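Local coordinates for hypothetical Protein TTHB210 (Thermus thermophilus, PDB 3VG8) that is of unknown function but forms a novel homodecamer and is controlled by the sigma-E/anti-sigma-E regulatory system, at residues Y36-K44 and E107-Y116. The protein carries 1 engineered substitution. Numbering follows the deposited sequence.
Sequences YDRAGNLVK and ERKVLEGEPY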
ATOM      1  N   TYR F  36      13.117  23.550  21.607  1.00 27.63           N
ATOM      2  CA  TYR F  36      12.729  22.404  22.415  1.00 26.48           C
ATOM      3  C   TYR F  36      11.288  21.994  22.145  1.00 33.05           C
ATOM      4  O   TYR F  36      10.470  22.836  21.754  1.00 28.20           O
ATOM      5  CB  TYR F  36      12.870  22.760  23.896  1.00 28.19           C
ATOM      6  CG  TYR F  36      14.295  23.024  24.329  1.00 31.12           C
ATOM      7  CD1 TYR F  36      14.900  24.271  24.107  1.00 28.46           C
ATOM      8  CD2 TYR F  36      15.062  22.008  24.911  1.00 36.48           C
ATOM      9  CE1 TYR F  36      16.233  24.494  24.449  1.00 29.74           C
ATOM     10  CE2 TYR F  36      16.399  22.220  25.261  1.00 33.30           C
ATOM     11  CZ  TYR F  36      16.976  23.460  25.025  1.00 34.22           C
ATOM     12  OH  TYR F  36      18.299  23.661  25.351  1.00 40.86           O
ATOM     13  N   ASP F  37      10.964  20.713  22.351  1.00 28.02           N
ATOM     14  CA  ASP F  37       9.584  20.286  22.160  1.00 28.81           C
ATOM     15  C   ASP F  37       8.808  20.435  23.478  1.00 24.07           C
ATOM     16  O   ASP F  37       9.327  20.983  24.452  1.00 23.97           O
ATOM     17  CB  ASP F  37       9.487  18.853  21.630  1.00 23.23           C
ATOM     18  CG  ASP F  37      10.143  17.824  22.545  1.00 31.74           C
ATOM     19  OD1 ASP F  37      10.262  18.055  23.783  1.00 26.36           O
ATOM     20  OD2 ASP F  37      10.529  16.760  21.998  1.00 27.13           O
ATOM     21  N   ARG F  38       7.565  19.972  23.508  1.00 27.03           N
ATOM     22  CA  ARG F  38       6.750  20.101  24.718  1.00 25.91           C
ATOM     23  C   ARG F  38       7.278  19.300  25.904  1.00 29.13           C
ATOM     24  O   ARG F  38       6.915  19.570  27.043  1.00 35.45           O
ATOM     25  CB  ARG F  38       5.291  19.699  24.422  1.00 24.62           C
ATOM     26  CG  ARG F  38       4.547  20.646  23.461  1.00 27.50           C
ATOM     27  CD  ARG F  38       3.043  20.354  23.459  1.00 25.49           C
ATOM     28  NE  ARG F  38       2.291  21.055  22.415  1.00 34.62           N
ATOM     29  CZ  ARG F  38       1.894  22.324  22.490  1.00 33.41           C
ATOM     30  NH1 ARG F  38       2.177  23.047  23.559  1.00 32.02           N
ATOM     31  NH2 ARG F  38       1.213  22.868  21.493  1.00 32.58           N
ATOM     32  N   ALA F  39       8.144  18.327  25.639  1.00 25.85           N
ATOM     33  CA  ALA F  39       8.700  17.489  26.692  1.00 27.81           C
ATOM     34  C   ALA F  39       9.999  18.093  27.219  1.00 30.53           C
ATOM     35  O   ALA F  39      10.606  17.583  28.154  1.00 31.21           O
ATOM     36  CB  ALA F  39       8.953  16.058  26.157  1.00 23.65           C
ATOM     37  N   GLY F  40      10.443  19.171  26.593  1.00 29.78           N
ATOM     38  CA  GLY F  40      11.663  19.794  27.056  1.00 31.18           C
ATOM     39  C   GLY F  40      12.918  19.212  26.437  1.00 27.91           C
ATOM     40  O   GLY F  40      14.017  19.517  26.906  1.00 26.33           O
ATOM     41  N   ASN F  41      12.755  18.380  25.411  1.00 24.56           N
ATOM     42  CA  ASN F  41      13.889  17.789  24.695  1.00 28.52           C
ATOM     43  C   ASN F  41      14.343  18.775  23.604  1.00 32.04           C
ATOM     44  O   ASN F  41      13.506  19.393  22.937  1.00 19.47           O
ATOM     45  CB  ASN F  41      13.475  16.501  23.985  1.00 27.39           C
ATOM     46  CG  ASN F  41      12.979  15.449  24.936  1.00 32.80           C
ATOM     47  OD1 ASN F  41      13.633  15.149  25.923  1.00 32.92           O
ATOM     48  ND2 ASN F  41      11.812  14.875  24.641  1.00 34.45           N
ATOM     49  N   LEU F  42      15.651  18.908  23.418  1.00 30.03           N
ATOM     50  CA  LEU F  42      16.195  19.782  22.386  1.00 28.99           C
ATOM     51  C   LEU F  42      16.002  19.111  21.017  1.00 25.69           C
ATOM     52  O   LEU F  42      16.499  18.014  20.769  1.00 26.10           O
ATOM     53  CB  LEU F  42      17.677  20.027  22.625  1.00 23.27           C
ATOM     54  CG  LEU F  42      18.398  20.849  21.548  1.00 26.72           C
ATOM     55  CD1 LEU F  42      17.802  22.248  21.462  1.00 23.81           C
ATOM     56  CD2 LEU F  42      19.901  20.918  21.895  1.00 24.68           C
ATOM     57  N   VAL F  43      15.278  19.792  20.139  1.00 24.96           N
ATOM     58  CA  VAL F  43      14.967  19.294  18.800  1.00 25.72           C
ATOM     59  C   VAL F  43      15.951  19.773  17.729  1.00 25.85           C
ATOM     60  O   VAL F  43      16.341  19.006  16.831  1.00 24.57           O
ATOM     61  CB  VAL F  43      13.526  19.734  18.397  1.00 22.66           C
ATOM     62  CG1 VAL F  43      13.173  19.250  17.000  1.00 22.35           C
ATOM     63  CG2 VAL F  43      12.526  19.147  19.391  1.00 26.13           C
ATOM     64  N   LYS F  44      16.356  21.034  17.819  1.00 21.97           N
ATOM     65  CA  LYS F  44      17.265  21.583  16.816  1.00 28.00           C
ATOM     66  C   LYS F  44      17.977  22.850  17.235  1.00 25.06           C
ATOM     67  O   LYS F  44      17.552  23.533  18.150  1.00 28.17           O
ATOM     68  CB  LYS F  44      16.529  21.829  15.493  1.00 17.53           C
ATOM     69  CG  LYS F  44      15.359  22.828  15.543  1.00 27.68           C
ATOM     70  CD  LYS F  44      14.723  22.953  14.143  1.00 26.01           C
ATOM     71  CE  LYS F  44      13.384  23.673  14.125  1.00 32.41           C
ATOM     72  NZ  LYS F  44      12.725  23.619  12.769  1.00 29.86           N
ATOM     73  N   GLU F 107      10.730  15.660  13.712  1.00 25.05           N
ATOM     74  CA  GLU F 107      10.837  17.099  13.923  1.00 29.54           C
ATOM     75  C   GLU F 107       9.485  17.753  13.683  1.00 29.18           C
ATOM     76  O   GLU F 107       9.009  18.532  14.511  1.00 31.37           O
ATOM     77  CB  GLU F 107      11.899  17.690  12.979  1.00 29.29           C
ATOM     78  CG  GLU F 107      12.172  19.178  13.132  1.00 35.26           C
ATOM     79  CD  GLU F 107      11.245  20.033  12.274  1.00 38.99           C
ATOM     80  OE1 GLU F 107      10.849  19.578  11.182  1.00 28.78           O
ATOM     81  OE2 GLU F 107      10.926  21.164  12.684  1.00 35.42           O
ATOM     82  N   ARG F 108       8.858  17.425  12.558  1.00 27.06           N
ATOM     83  CA  ARG F 108       7.555  18.001  12.241  1.00 26.14           C
ATOM     84  C   ARG F 108       6.500  17.551  13.255  1.00 24.76           C
ATOM     85  O   ARG F 108       5.610  18.309  13.604  1.00 23.79           O
ATOM     86  CB  ARG F 108       7.141  17.615  10.811  1.00 28.53           C
ATOM     87  CG  ARG F 108       7.910  18.383   9.713  1.00 26.22           C
ATOM     88  CD  ARG F 108       7.472  19.860   9.642  1.00 28.26           C
ATOM     89  NE  ARG F 108       8.235  20.712  10.543  1.00 19.69           N
ATOM     90  CZ  ARG F 108       8.078  22.027  10.660  1.00 31.69           C
ATOM     91  NH1 ARG F 108       7.168  22.667   9.927  1.00 21.21           N
ATOM     92  NH2 ARG F 108       8.841  22.707  11.523  1.00 27.54           N
ATOM     93  N   LYS F 109       6.622  16.328  13.754  1.00 27.19           N
ATOM     94  CA  LYS F 109       5.668  15.841  14.738  1.00 29.15           C
ATOM     95  C   LYS F 109       5.822  16.500  16.102  1.00 30.39           C
ATOM     96  O   LYS F 109       4.851  17.019  16.652  1.00 29.79           O
ATOM     97  CB  LYS F 109       5.788  14.327  14.912  1.00 33.13           C
ATOM     98  CG  LYS F 109       4.930  13.773  16.057  1.00 41.64           C
ATOM     99  CD  LYS F 109       5.145  12.268  16.261  1.00 47.72           C
ATOM    100  CE  LYS F 109       4.215  11.708  17.334  1.00 54.30           C
ATOM    101  NZ  LYS F 109       4.562  10.304  17.705  1.00 54.18           N
ATOM    102  N   VAL F 110       7.033  16.505  16.654  1.00 28.56           N
ATOM    103  CA  VAL F 110       7.198  17.085  17.981  1.00 27.90           C
ATOM    104  C   VAL F 110       7.141  18.603  18.041  1.00 27.94           C
ATOM    105  O   VAL F 110       6.892  19.173  19.106  1.00 33.44           O
ATOM    106  CB  VAL F 110       8.477  16.543  18.691  1.00 33.96           C
ATOM    107  CG1 VAL F 110       8.421  14.986  18.705  1.00 24.38           C
ATOM    108  CG2 VAL F 110       9.751  17.053  18.007  1.00 19.67           C
ATOM    109  N   LEU F 111       7.336  19.275  16.912  1.00 26.59           N
ATOM    110  CA  LEU F 111       7.233  20.732  16.933  1.00 20.79           C
ATOM    111  C   LEU F 111       5.863  21.142  16.397  1.00 24.26           C
ATOM    112  O   LEU F 111       5.554  22.326  16.316  1.00 23.45           O
ATOM    113  CB  LEU F 111       8.361  21.386  16.120  1.00 27.01           C
ATOM    114  CG  LEU F 111       9.758  21.150  16.709  1.00 28.09           C
ATOM    115  CD1 LEU F 111      10.800  21.906  15.897  1.00 26.31           C
ATOM    116  CD2 LEU F 111       9.785  21.603  18.155  1.00 20.15           C
ATOM    117  N   GLU F 112       5.048  20.147  16.051  1.00 28.77           N
ATOM    118  CA  GLU F 112       3.682  20.356  15.554  1.00 28.61           C
ATOM    119  C   GLU F 112       3.626  21.389  14.426  1.00 32.59           C
ATOM    120  O   GLU F 112       2.859  22.350  14.480  1.00 32.19           O
ATOM    121  CB  GLU F 112       2.775  20.815  16.706  1.00 24.98           C
ATOM    122  CG  GLU F 112       2.524  19.793  17.827  1.00 31.05           C
ATOM    123  CD  GLU F 112       1.794  20.423  19.012  1.00 37.99           C
ATOM    124  OE1 GLU F 112       0.932  21.297  18.770  1.00 37.33           O
ATOM    125  OE2 GLU F 112       2.071  20.057  20.178  1.00 34.81           O
ATOM    126  N   GLY F 113       4.444  21.199  13.402  1.00 32.02           N
ATOM    127  CA  GLY F 113       4.436  22.162  12.327  1.00 34.79           C
ATOM    128  C   GLY F 113       3.891  21.542  11.068  1.00 32.14           C
ATOM    129  O   GLY F 113       3.786  20.324  10.962  1.00 33.05           O
ATOM    130  N   GLU F 114       3.524  22.379  10.117  1.00 29.62           N
ATOM    131  CA  GLU F 114       3.036  21.878   8.852  1.00 30.13           C
ATOM    132  C   GLU F 114       4.137  21.061   8.195  1.00 35.11           C
ATOM    133  O   GLU F 114       5.327  21.385   8.297  1.00 32.68           O
ATOM    134  CB  GLU F 114       2.652  23.034   7.931  1.00 30.35           C
ATOM    135  CG  GLU F 114       1.440  23.766   8.401  1.00 28.51           C
ATOM    136  CD  GLU F 114       0.250  22.834   8.542  1.00 40.69           C
ATOM    137  OE1 GLU F 114      -0.704  23.216   9.236  1.00 34.60           O
ATOM    138  OE2 GLU F 114       0.265  21.724   7.954  1.00 38.49           O
ATOM    139  N   PRO F 115       3.751  19.979   7.511  1.00 36.89           N
ATOM    140  CA  PRO F 115       4.715  19.119   6.831  1.00 35.68           C
ATOM    141  C   PRO F 115       5.421  19.892   5.721  1.00 33.57           C
ATOM    142  O   PRO F 115       4.828  20.776   5.109  1.00 29.46           O
ATOM    143  CB  PRO F 115       3.849  17.976   6.315  1.00 45.64           C
ATOM    144  CG  PRO F 115       2.499  18.624   6.124  1.00 47.60           C
ATOM    145  CD  PRO F 115       2.375  19.479   7.346  1.00 44.41           C
ATOM    146  N   TYR F 116       6.697  19.584   5.500  1.00 32.36           N
ATOM    147  CA  TYR F 116       7.485  20.254   4.469  1.00 40.01           C
ATOM    148  C   TYR F 116       6.961  19.953   3.069  1.00 43.30           C
ATOM    149  O   TYR F 116       7.014  20.870   2.224  1.00 43.53           O
ATOM    150  CB  TYR F 116       8.960  19.850   4.568  1.00 36.00           C
ATOM    151  CG  TYR F 116       9.628  20.341   5.827  1.00 38.35           C
ATOM    152  CD1 TYR F 116       9.753  21.705   6.088  1.00 30.46           C
ATOM    153  CD2 TYR F 116      10.112  19.445   6.773  1.00 29.47           C
ATOM    154  CE1 TYR F 116      10.346  22.159   7.265  1.00 36.11           C
ATOM    155  CE2 TYR F 116      10.707  19.894   7.961  1.00 27.53           C
ATOM    156  CZ  TYR F 116      10.817  21.240   8.202  1.00 32.23           C
ATOM    157  OH  TYR F 116      11.358  21.682   9.391  1.00 30.37           O
ATOM    158  OXT TYR F 116       6.520  18.806   2.839  1.00 46.55           O
TER
HETATM  159  O   HOH W   1       5.930  18.280  21.398  1.00 31.53           O
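Lys44 reaches Glu107 with a chain extended beyond CG, and its NZ settles 3.0 Å from Glu107 OE2, approaching from above the carboxylate plane. That leaves the syn lone pair of OE2 to Arg108 NH2, while Arg108 NE takes OE1 in a side-on, two-nitrogen grip. Tyr116 OH donates to OE1 from the face opposite NE, so four bonds from three side chains fix the rotation of the carboxylate. Glu98 of the same chain also pairs with Lys44 NZ, and Asp24 of a neighbouring subunit with Arg108 NH1. With an alanine in place of Glu107, Lys44 NZ and Arg108 NH2, 4.2 Å apart, would probably lose their shared anion, and Tyr116 OH its acceptor. Beside this network the hairpin joining strands 33-36 and 42-50 packs against the C-terminal end of helix 104-110. Val43, at a classic beta bulge opposite Ala35, splits its methyls: CG1, anti to the backbone N (chi1 179°), meets Leu111 CD1 at 3.7 Å, and CG2 slides past Val110 CG2. Leu111 CD1 also touches Lys44 CE at 3.6 Å. A Schellman motif ends the helix at Glu112, whose carboxylate crosses to the guanidinium edge of Arg38, the two planes 38° apart. Here Arg38 NH2 meets OE1 in the guanidinium plane at 3.2 Å; the NE to OE2 approach, 2.5 Å, is doubtfully short. In the hairpin's type I turn, Asp37 OD1 accepts from Ala39 N and Asn41 N on opposite faces.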